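Local coordinates for condensin complex subunit 3 (Schizosaccharomyces pombe, PDB 5OQR), which serves as a regulatory subunit of the condensin complex, which is required to convert interphase chromatin into condensed, mitotic-like chromosomes, at residues R39-I44 with Q79-H84; K83-G88 with C101-R106. All blocks are in the same frame, centred on the assembly; numbering follows the deposited sequence.

How the interactions relate
Interactions 1 and 2 share helix 78-86, and with it Lys83 and His84: interaction 1 joins this helix to helix 33-42, interaction 2 to helix 94-108. Their centres lie about 7 Å apart, and apolar side chains run from one contact into the other. Leu41 CD1 of interaction 1 packs on Ile85 CD1 of interaction 2 at 3.9 Å, and Ile44 CG2 lies 3.9 Å from Ile103 CD1. The pair illustrates how a helical-repeat protein is built: one short helix meets two neighbouring helices, with a polar bond used in interaction 1 and none in interaction 2. Both contacts sit towards one end of the elongated chain, their centres about 48 and 42 Å from its centre.

Interaction 1. Residues R39-I44 with Q79-H84; sequences RALNII and QPILKH
Leu41 points its side chain at helix 78-86, and its CD1 methyl meets the end of Ile81, 3.3 Å from CD1 and 3.6 Å from CG1. The two side chains cross at about a right angle. Ile81 reaches this position with CG1 directed away from its backbone N (chi1 -173°), and Leu38 of helix 33-42 also packs against it. One residue on, Asn42 supplies the polar half of the contact. His84 NE2 donates a hydrogen bond to Asn42 OD1 over 2.7 Å, moderately bent at 153°. The donor arrives in the carbonyl plane, on a lone pair, while OD1 lies near the plane of the imidazole at its edge; the amide and ring planes are turned 42° from each other. A leucine in place of Asn42 would probably leave the buried His84 NE2 without this acceptor and the ring freer to turn. Asn42 also packs on an apolar side chain of another protein's chain, so the bond lies close to a subunit interface. An apolar pair beside a single side-chain hydrogen bond joins two helices here, an arrangement in keeping with the alpha-solenoid of a HEAT-repeat protein.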
ATOM      1  N   ARG A  39     -30.124 -15.491  38.735  1.00 90.63           N
ATOM      2  CA  ARG A  39     -30.098 -14.288  39.558  1.00 95.17           C
ATOM      3  C   ARG A  39     -28.723 -13.634  39.521  1.00 89.67           C
ATOM      4  O   ARG A  39     -28.609 -12.403  39.513  1.00 89.67           O
ATOM      5  CB  ARG A  39     -30.494 -14.637  40.992  1.00102.32           C
ATOM      6  CG  ARG A  39     -30.644 -13.446  41.914  1.00 96.57           C
ATOM      7  CD  ARG A  39     -30.953 -13.900  43.332  1.00102.14           C
ATOM      8  NE  ARG A  39     -30.598 -12.890  44.324  1.00107.85           N
ATOM      9  CZ  ARG A  39     -30.626 -13.090  45.638  1.00100.73           C
ATOM     10  NH1 ARG A  39     -30.992 -14.267  46.130  1.00106.53           N
ATOM     11  NH2 ARG A  39     -30.284 -12.111  46.466  1.00 96.18           N
ATOM     12  N   ALA A  40     -27.662 -14.446  39.501  1.00 93.92           N
ATOM     13  CA  ALA A  40     -26.316 -13.899  39.375  1.00 91.68           C
ATOM     14  C   ALA A  40     -26.115 -13.257  38.011  1.00 83.82           C
ATOM     15  O   ALA A  40     -25.437 -12.230  37.894  1.00 81.64           O
ATOM     16  CB  ALA A  40     -25.278 -14.998  39.604  1.00 95.43           C
ATOM     17  N   LEU A  41     -26.699 -13.845  36.967  1.00 82.56           N
ATOM     18  CA  LEU A  41     -26.545 -13.305  35.622  1.00 87.23           C
ATOM     19  C   LEU A  41     -27.390 -12.053  35.423  1.00 88.25           C
ATOM     20  O   LEU A  41     -26.948 -11.104  34.768  1.00 87.71           O
ATOM     21  CB  LEU A  41     -26.912 -14.372  34.592  1.00 82.27           C
ATOM     22  CG  LEU A  41     -26.003 -15.601  34.643  1.00 83.83           C
ATOM     23  CD1 LEU A  41     -26.618 -16.750  33.892  1.00 73.87           C
ATOM     24  CD2 LEU A  41     -24.635 -15.274  34.074  1.00 79.40           C
ATOM     25  N   ASN A  42     -28.603 -12.033  35.980  1.00 84.80           N
ATOM     26  CA  ASN A  42     -29.404 -10.816  35.950  1.00 81.99           C
ATOM     27  C   ASN A  42     -28.625  -9.634  36.509  1.00 78.98           C
ATOM     28  O   ASN A  42     -28.858  -8.489  36.110  1.00 83.28           O
ATOM     29  CB  ASN A  42     -30.699 -11.020  36.738  1.00 89.25           C
ATOM     30  CG  ASN A  42     -31.570 -12.114  36.154  1.00 91.28           C
ATOM     31  OD1 ASN A  42     -31.551 -12.362  34.949  1.00 94.52           O
ATOM     32  ND2 ASN A  42     -32.340 -12.776  37.009  1.00 86.43           N
ATOM     33  N   ILE A  43     -27.694  -9.893  37.433  1.00 83.08           N
ATOM     34  CA  ILE A  43     -26.825  -8.847  37.963  1.00 92.17           C
ATOM     35  C   ILE A  43     -25.586  -8.646  37.102  1.00 93.75           C
ATOM     36  O   ILE A  43     -24.856  -7.662  37.299  1.00 89.48           O
ATOM     37  CB  ILE A  43     -26.474  -9.179  39.430  1.00 95.60           C
ATOM     38  CG1 ILE A  43     -27.675  -8.823  40.318  1.00 90.96           C
ATOM     39  CG2 ILE A  43     -25.192  -8.466  39.889  1.00 98.30           C
ATOM     40  CD1 ILE A  43     -27.448  -8.968  41.799  1.00101.26           C
ATOM     41  N   ILE A  44     -25.329  -9.536  36.142  1.00 86.97           N
ATOM     42  CA  ILE A  44     -24.276  -9.288  35.165  1.00 86.93           C
ATOM     43  C   ILE A  44     -24.778  -8.423  34.017  1.00 87.85           C
ATOM     44  O   ILE A  44     -23.970  -7.780  33.336  1.00 91.76           O
ATOM     45  CB  ILE A  44     -23.706 -10.626  34.665  1.00 88.35           C
ATOM     46  CG1 ILE A  44     -22.656 -11.133  35.657  1.00 87.47           C
ATOM     47  CG2 ILE A  44     -23.088 -10.496  33.270  1.00 88.15           C
ATOM     48  CD1 ILE A  44     -22.297 -12.584  35.493  1.00 94.43           C
ATOM     49  N   GLN A  79     -29.430 -25.303  28.567  1.00102.62           N
ATOM     50  CA  GLN A  79     -30.682 -24.985  27.881  1.00104.26           C
ATOM     51  C   GLN A  79     -31.501 -23.975  28.671  1.00105.83           C
ATOM     52  O   GLN A  79     -31.934 -22.968  28.084  1.00100.08           O
ATOM     53  CB  GLN A  79     -31.474 -26.266  27.601  1.00112.64           C
ATOM     54  CG  GLN A  79     -30.645 -27.426  27.044  1.00109.32           C
ATOM     55  CD  GLN A  79     -30.878 -27.676  25.567  1.00115.78           C
ATOM     56  OE1 GLN A  79     -31.660 -26.986  24.917  1.00117.30           O
ATOM     57  NE2 GLN A  79     -30.190 -28.674  25.027  1.00119.09           N
ATOM     58  N   PRO A  80     -31.738 -24.151  29.973  1.00107.38           N
ATOM     59  CA  PRO A  80     -32.464 -23.103  30.713  1.00103.47           C
ATOM     60  C   PRO A  80     -31.770 -21.751  30.681  1.00104.24           C
ATOM     61  O   PRO A  80     -32.424 -20.724  30.455  1.00108.07           O
ATOM     62  CB  PRO A  80     -32.541 -23.677  32.136  1.00105.58           C
ATOM     63  CG  PRO A  80     -32.346 -25.141  31.976  1.00108.49           C
ATOM     64  CD  PRO A  80     -31.419 -25.306  30.829  1.00105.01           C
ATOM     65  N   ILE A  81     -30.455 -21.719  30.909  1.00100.22           N
ATOM     66  CA  ILE A  81     -29.739 -20.446  30.953  1.00 98.75           C
ATOM     67  C   ILE A  81     -29.871 -19.716  29.622  1.00 97.11           C
ATOM     68  O   ILE A  81     -30.048 -18.493  29.583  1.00 93.54           O
ATOM     69  CB  ILE A  81     -28.263 -20.675  31.335  1.00 91.00           C
ATOM     70  CG1 ILE A  81     -27.550 -19.341  31.553  1.00 90.33           C
ATOM     71  CG2 ILE A  81     -27.554 -21.474  30.262  1.00 98.31           C
ATOM     72  CD1 ILE A  81     -26.116 -19.478  32.030  1.00 89.71           C
ATOM     73  N   LEU A  82     -29.792 -20.450  28.511  1.00102.27           N
ATOM     74  CA  LEU A  82     -29.936 -19.816  27.205  1.00105.32           C
ATOM     75  C   LEU A  82     -31.366 -19.347  26.977  1.00106.27           C
ATOM     76  O   LEU A  82     -31.591 -18.269  26.414  1.00103.48           O
ATOM     77  CB  LEU A  82     -29.504 -20.779  26.098  1.00101.46           C
ATOM     78  CG  LEU A  82     -28.008 -21.091  25.984  1.00 92.99           C
ATOM     79  CD1 LEU A  82     -27.768 -22.078  24.853  1.00 91.79           C
ATOM     80  CD2 LEU A  82     -27.184 -19.829  25.766  1.00 90.38           C
ATOM     81  N   LYS A  83     -32.348 -20.139  27.407  1.00109.04           N
ATOM     82  CA  LYS A  83     -33.739 -19.728  27.263  1.00105.44           C
ATOM     83  C   LYS A  83     -34.024 -18.466  28.067  1.00107.81           C
ATOM     84  O   LYS A  83     -34.793 -17.601  27.628  1.00103.94           O
ATOM     85  CB  LYS A  83     -34.668 -20.858  27.700  1.00110.99           C
ATOM     86  CG  LYS A  83     -34.724 -22.028  26.728  1.00111.41           C
ATOM     87  CD  LYS A  83     -35.959 -22.878  26.963  1.00110.41           C
ATOM     88  CE  LYS A  83     -37.216 -22.191  26.445  1.00113.00           C
ATOM     89  NZ  LYS A  83     -38.400 -22.473  27.298  1.00112.86           N
ATOM     90  N   HIS A  84     -33.419 -18.344  29.249  1.00111.48           N
ATOM     91  CA  HIS A  84     -33.662 -17.171  30.082  1.00114.57           C
ATOM     92  C   HIS A  84     -33.021 -15.925  29.488  1.00109.31           C
ATOM     93  O   HIS A  84     -33.615 -14.841  29.517  1.00110.35           O
ATOM     94  CB  HIS A  84     -33.133 -17.411  31.496  1.00114.82           C
ATOM     95  CG  HIS A  84     -33.093 -16.175  32.340  1.00110.02           C
ATOM     96  ND1 HIS A  84     -34.144 -15.787  33.144  1.00108.16           N
ATOM     97  CD2 HIS A  84     -32.132 -15.234  32.498  1.00107.12           C
ATOM     98  CE1 HIS A  84     -33.830 -14.663  33.764  1.00101.95           C
ATOM     99  NE2 HIS A  84     -32.614 -14.306  33.389  1.00 90.41           N
TER

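Interaction 2. Residues K83-G88 with C101-R106; sequences KHILRG and CQIIAR
Ile85, which faces 101-106, sets its CG1 at the edge of the His84 imidazole, in the ring plane. The other flat group nearby, the Arg87 guanidinium, has one face laid over its own helix, with His84 CA 3.5 Å above the centre of the plane. Neither group touches 101-106, which is met by aliphatic side chains. Ile85 is forked between two partners there. Its CD1 touches Ile103 CG2 at 3.5 Å, the side chains crossing at about a right angle, whereas its CG2 branch comes within 4.3 Å of Ile104 CG1. A chi1 of -54° puts CG2 anti to the backbone N and CG1 beside it, and the extended chi2 then carries CD1 out to Ile103. Ile104 CD1 comes within 4.1 Å of Leu86 CA, a looser contact. Ile85 and Ile103 both pack on Leu41 of helix 33-42 as well, and Ile103 meets Leu58 of helix 52-69. No hydrogen bond or salt bridge spans the two segments, both within HEAT repeat 2, so their pairing here rests on van der Waals contact and the burial of branched apolar side chains.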
ATOM      1  N   LYS A  83     -32.348 -20.139  27.407  1.00109.04           N
ATOM      2  CA  LYS A  83     -33.739 -19.728  27.263  1.00105.44           C
ATOM      3  C   LYS A  83     -34.024 -18.466  28.067  1.00107.81           C
ATOM      4  O   LYS A  83     -34.793 -17.601  27.628  1.00103.94           O
ATOM      5  CB  LYS A  83     -34.668 -20.858  27.700  1.00110.99           C
ATOM      6  CG  LYS A  83     -34.724 -22.028  26.728  1.00111.41           C
ATOM      7  CD  LYS A  83     -35.959 -22.878  26.963  1.00110.41           C
ATOM      8  CE  LYS A  83     -37.216 -22.191  26.445  1.00113.00           C
ATOM      9  NZ  LYS A  83     -38.400 -22.473  27.298  1.00112.86           N
ATOM     10  N   HIS A  84     -33.419 -18.344  29.249  1.00111.48           N
ATOM     11  CA  HIS A  84     -33.662 -17.171  30.082  1.00114.57           C
ATOM     12  C   HIS A  84     -33.021 -15.925  29.488  1.00109.31           C
ATOM     13  O   HIS A  84     -33.615 -14.841  29.517  1.00110.35           O
ATOM     14  CB  HIS A  84     -33.133 -17.411  31.496  1.00114.82           C
ATOM     15  CG  HIS A  84     -33.093 -16.175  32.340  1.00110.02           C
ATOM     16  ND1 HIS A  84     -34.144 -15.787  33.144  1.00108.16           N
ATOM     17  CD2 HIS A  84     -32.132 -15.234  32.498  1.00107.12           C
ATOM     18  CE1 HIS A  84     -33.830 -14.663  33.764  1.00101.95           C
ATOM     19  NE2 HIS A  84     -32.614 -14.306  33.389  1.00 90.41           N
ATOM     20  N   ILE A  85     -31.811 -16.057  28.945  1.00109.95           N
ATOM     21  CA  ILE A  85     -31.047 -14.890  28.525  1.00108.77           C
ATOM     22  C   ILE A  85     -31.369 -14.446  27.103  1.00106.11           C
ATOM     23  O   ILE A  85     -31.176 -13.267  26.777  1.00 97.93           O
ATOM     24  CB  ILE A  85     -29.540 -15.170  28.658  1.00101.02           C
ATOM     25  CG1 ILE A  85     -29.214 -15.639  30.077  1.00 99.11           C
ATOM     26  CG2 ILE A  85     -28.726 -13.918  28.343  1.00106.87           C
ATOM     27  CD1 ILE A  85     -27.863 -16.259  30.198  1.00101.65           C
ATOM     28  N   LEU A  86     -31.857 -15.348  26.248  1.00104.95           N
ATOM     29  CA  LEU A  86     -32.211 -14.947  24.892  1.00103.45           C
ATOM     30  C   LEU A  86     -33.329 -13.916  24.880  1.00105.55           C
ATOM     31  O   LEU A  86     -33.450 -13.159  23.911  1.00107.52           O
ATOM     32  CB  LEU A  86     -32.611 -16.171  24.060  1.00107.93           C
ATOM     33  CG  LEU A  86     -33.818 -17.011  24.489  1.00107.61           C
ATOM     34  CD1 LEU A  86     -35.150 -16.399  24.053  1.00109.87           C
ATOM     35  CD2 LEU A  86     -33.683 -18.413  23.919  1.00104.50           C
ATOM     36  N   ARG A  87     -34.148 -13.867  25.934  1.00114.85           N
ATOM     37  CA  ARG A  87     -35.221 -12.883  25.991  1.00117.91           C
ATOM     38  C   ARG A  87     -34.672 -11.464  25.917  1.00113.59           C
ATOM     39  O   ARG A  87     -35.356 -10.558  25.430  1.00119.53           O
ATOM     40  CB  ARG A  87     -36.028 -13.061  27.278  1.00124.16           C
ATOM     41  CG  ARG A  87     -36.557 -14.462  27.554  1.00127.22           C
ATOM     42  CD  ARG A  87     -36.790 -14.642  29.051  1.00134.43           C
ATOM     43  NE  ARG A  87     -37.176 -16.005  29.410  1.00138.51           N
ATOM     44  CZ  ARG A  87     -37.131 -16.496  30.645  1.00133.43           C
ATOM     45  NH1 ARG A  87     -36.702 -15.745  31.651  1.00131.58           N
ATOM     46  NH2 ARG A  87     -37.502 -17.748  30.876  1.00133.16           N
ATOM     47  N   GLY A  88     -33.446 -11.253  26.394  1.00105.95           N
ATOM     48  CA  GLY A  88     -32.846  -9.939  26.454  1.00113.47           C
ATOM     49  C   GLY A  88     -32.129  -9.488  25.205  1.00114.89           C
ATOM     50  O   GLY A  88     -31.583  -8.380  25.185  1.00115.89           O
ATOM     51  N   CYS A 101     -25.431 -11.142  24.596  1.00 90.79           N
ATOM     52  CA  CYS A 101     -24.611 -11.729  23.542  1.00 85.80           C
ATOM     53  C   CYS A 101     -23.303 -12.266  24.105  1.00 79.63           C
ATOM     54  O   CYS A 101     -22.836 -13.338  23.700  1.00 81.76           O
ATOM     55  CB  CYS A 101     -24.340 -10.694  22.452  1.00 85.86           C
ATOM     56  SG  CYS A 101     -25.804 -10.211  21.513  1.00 84.64           S
ATOM     57  N   GLN A 102     -22.696 -11.533  25.039  1.00 80.45           N
ATOM     58  CA  GLN A 102     -21.463 -11.998  25.667  1.00 80.17           C
ATOM     59  C   GLN A 102     -21.672 -13.347  26.341  1.00 83.60           C
ATOM     60  O   GLN A 102     -20.887 -14.282  26.145  1.00 82.47           O
ATOM     61  CB  GLN A 102     -20.974 -10.961  26.677  1.00 78.40           C
ATOM     62  CG  GLN A 102     -19.659 -11.311  27.353  1.00 76.19           C
ATOM     63  CD  GLN A 102     -19.281 -10.316  28.430  1.00 79.15           C
ATOM     64  OE1 GLN A 102     -20.144  -9.755  29.102  1.00 80.51           O
ATOM     65  NE2 GLN A 102     -17.984 -10.090  28.600  1.00 91.36           N
ATOM     66  N   ILE A 103     -22.732 -13.467  27.139  1.00 91.55           N
ATOM     67  CA  ILE A 103     -22.981 -14.708  27.865  1.00 94.02           C
ATOM     68  C   ILE A 103     -23.306 -15.835  26.893  1.00 81.21           C
ATOM     69  O   ILE A 103     -22.706 -16.915  26.948  1.00 82.22           O
ATOM     70  CB  ILE A 103     -24.109 -14.510  28.895  1.00 88.50           C
ATOM     71  CG1 ILE A 103     -23.722 -13.429  29.908  1.00 87.87           C
ATOM     72  CG2 ILE A 103     -24.395 -15.817  29.628  1.00 86.50           C
ATOM     73  CD1 ILE A 103     -24.877 -12.936  30.750  1.00 93.80           C
ATOM     74  N   ILE A 104     -24.258 -15.602  25.989  1.00 81.72           N
ATOM     75  CA  ILE A 104     -24.674 -16.653  25.064  1.00 88.48           C
ATOM     76  C   ILE A 104     -23.481 -17.174  24.278  1.00 86.98           C
ATOM     77  O   ILE A 104     -23.337 -18.385  24.075  1.00 82.65           O
ATOM     78  CB  ILE A 104     -25.786 -16.135  24.133  1.00 90.25           C
ATOM     79  CG1 ILE A 104     -27.063 -15.889  24.940  1.00 94.71           C
ATOM     80  CG2 ILE A 104     -26.057 -17.130  22.999  1.00 87.96           C
ATOM     81  CD1 ILE A 104     -28.149 -15.197  24.165  1.00 97.96           C
ATOM     82  N   ALA A 105     -22.607 -16.274  23.823  1.00 83.31           N
ATOM     83  CA  ALA A 105     -21.452 -16.694  23.038  1.00 84.78           C
ATOM     84  C   ALA A 105     -20.601 -17.696  23.805  1.00 84.92           C
ATOM     85  O   ALA A 105     -20.182 -18.723  23.258  1.00 88.65           O
ATOM     86  CB  ALA A 105     -20.615 -15.477  22.643  1.00 84.60           C
ATOM     87  N   ARG A 106     -20.337 -17.417  25.080  1.00 86.43           N
ATOM     88  CA  ARG A 106     -19.443 -18.269  25.854  1.00 82.66           C
ATOM     89  C   ARG A 106     -20.134 -19.545  26.317  1.00 87.14           C
ATOM     90  O   ARG A 106     -19.521 -20.618  26.320  1.00 96.04           O
ATOM     91  CB  ARG A 106     -18.902 -17.501  27.059  1.00 83.14           C
ATOM     92  CG  ARG A 106     -18.151 -16.229  26.707  1.00 86.97           C
ATOM     93  CD  ARG A 106     -17.319 -15.751  27.885  1.00 92.13           C
ATOM     94  NE  ARG A 106     -16.710 -14.445  27.651  1.00 93.57           N
ATOM     95  CZ  ARG A 106     -15.932 -13.816  28.525  1.00 98.10           C
ATOM     96  NH1 ARG A 106     -15.420 -12.630  28.228  1.00 97.32           N
ATOM     97  NH2 ARG A 106     -15.661 -14.371  29.700  1.00105.20           N
TER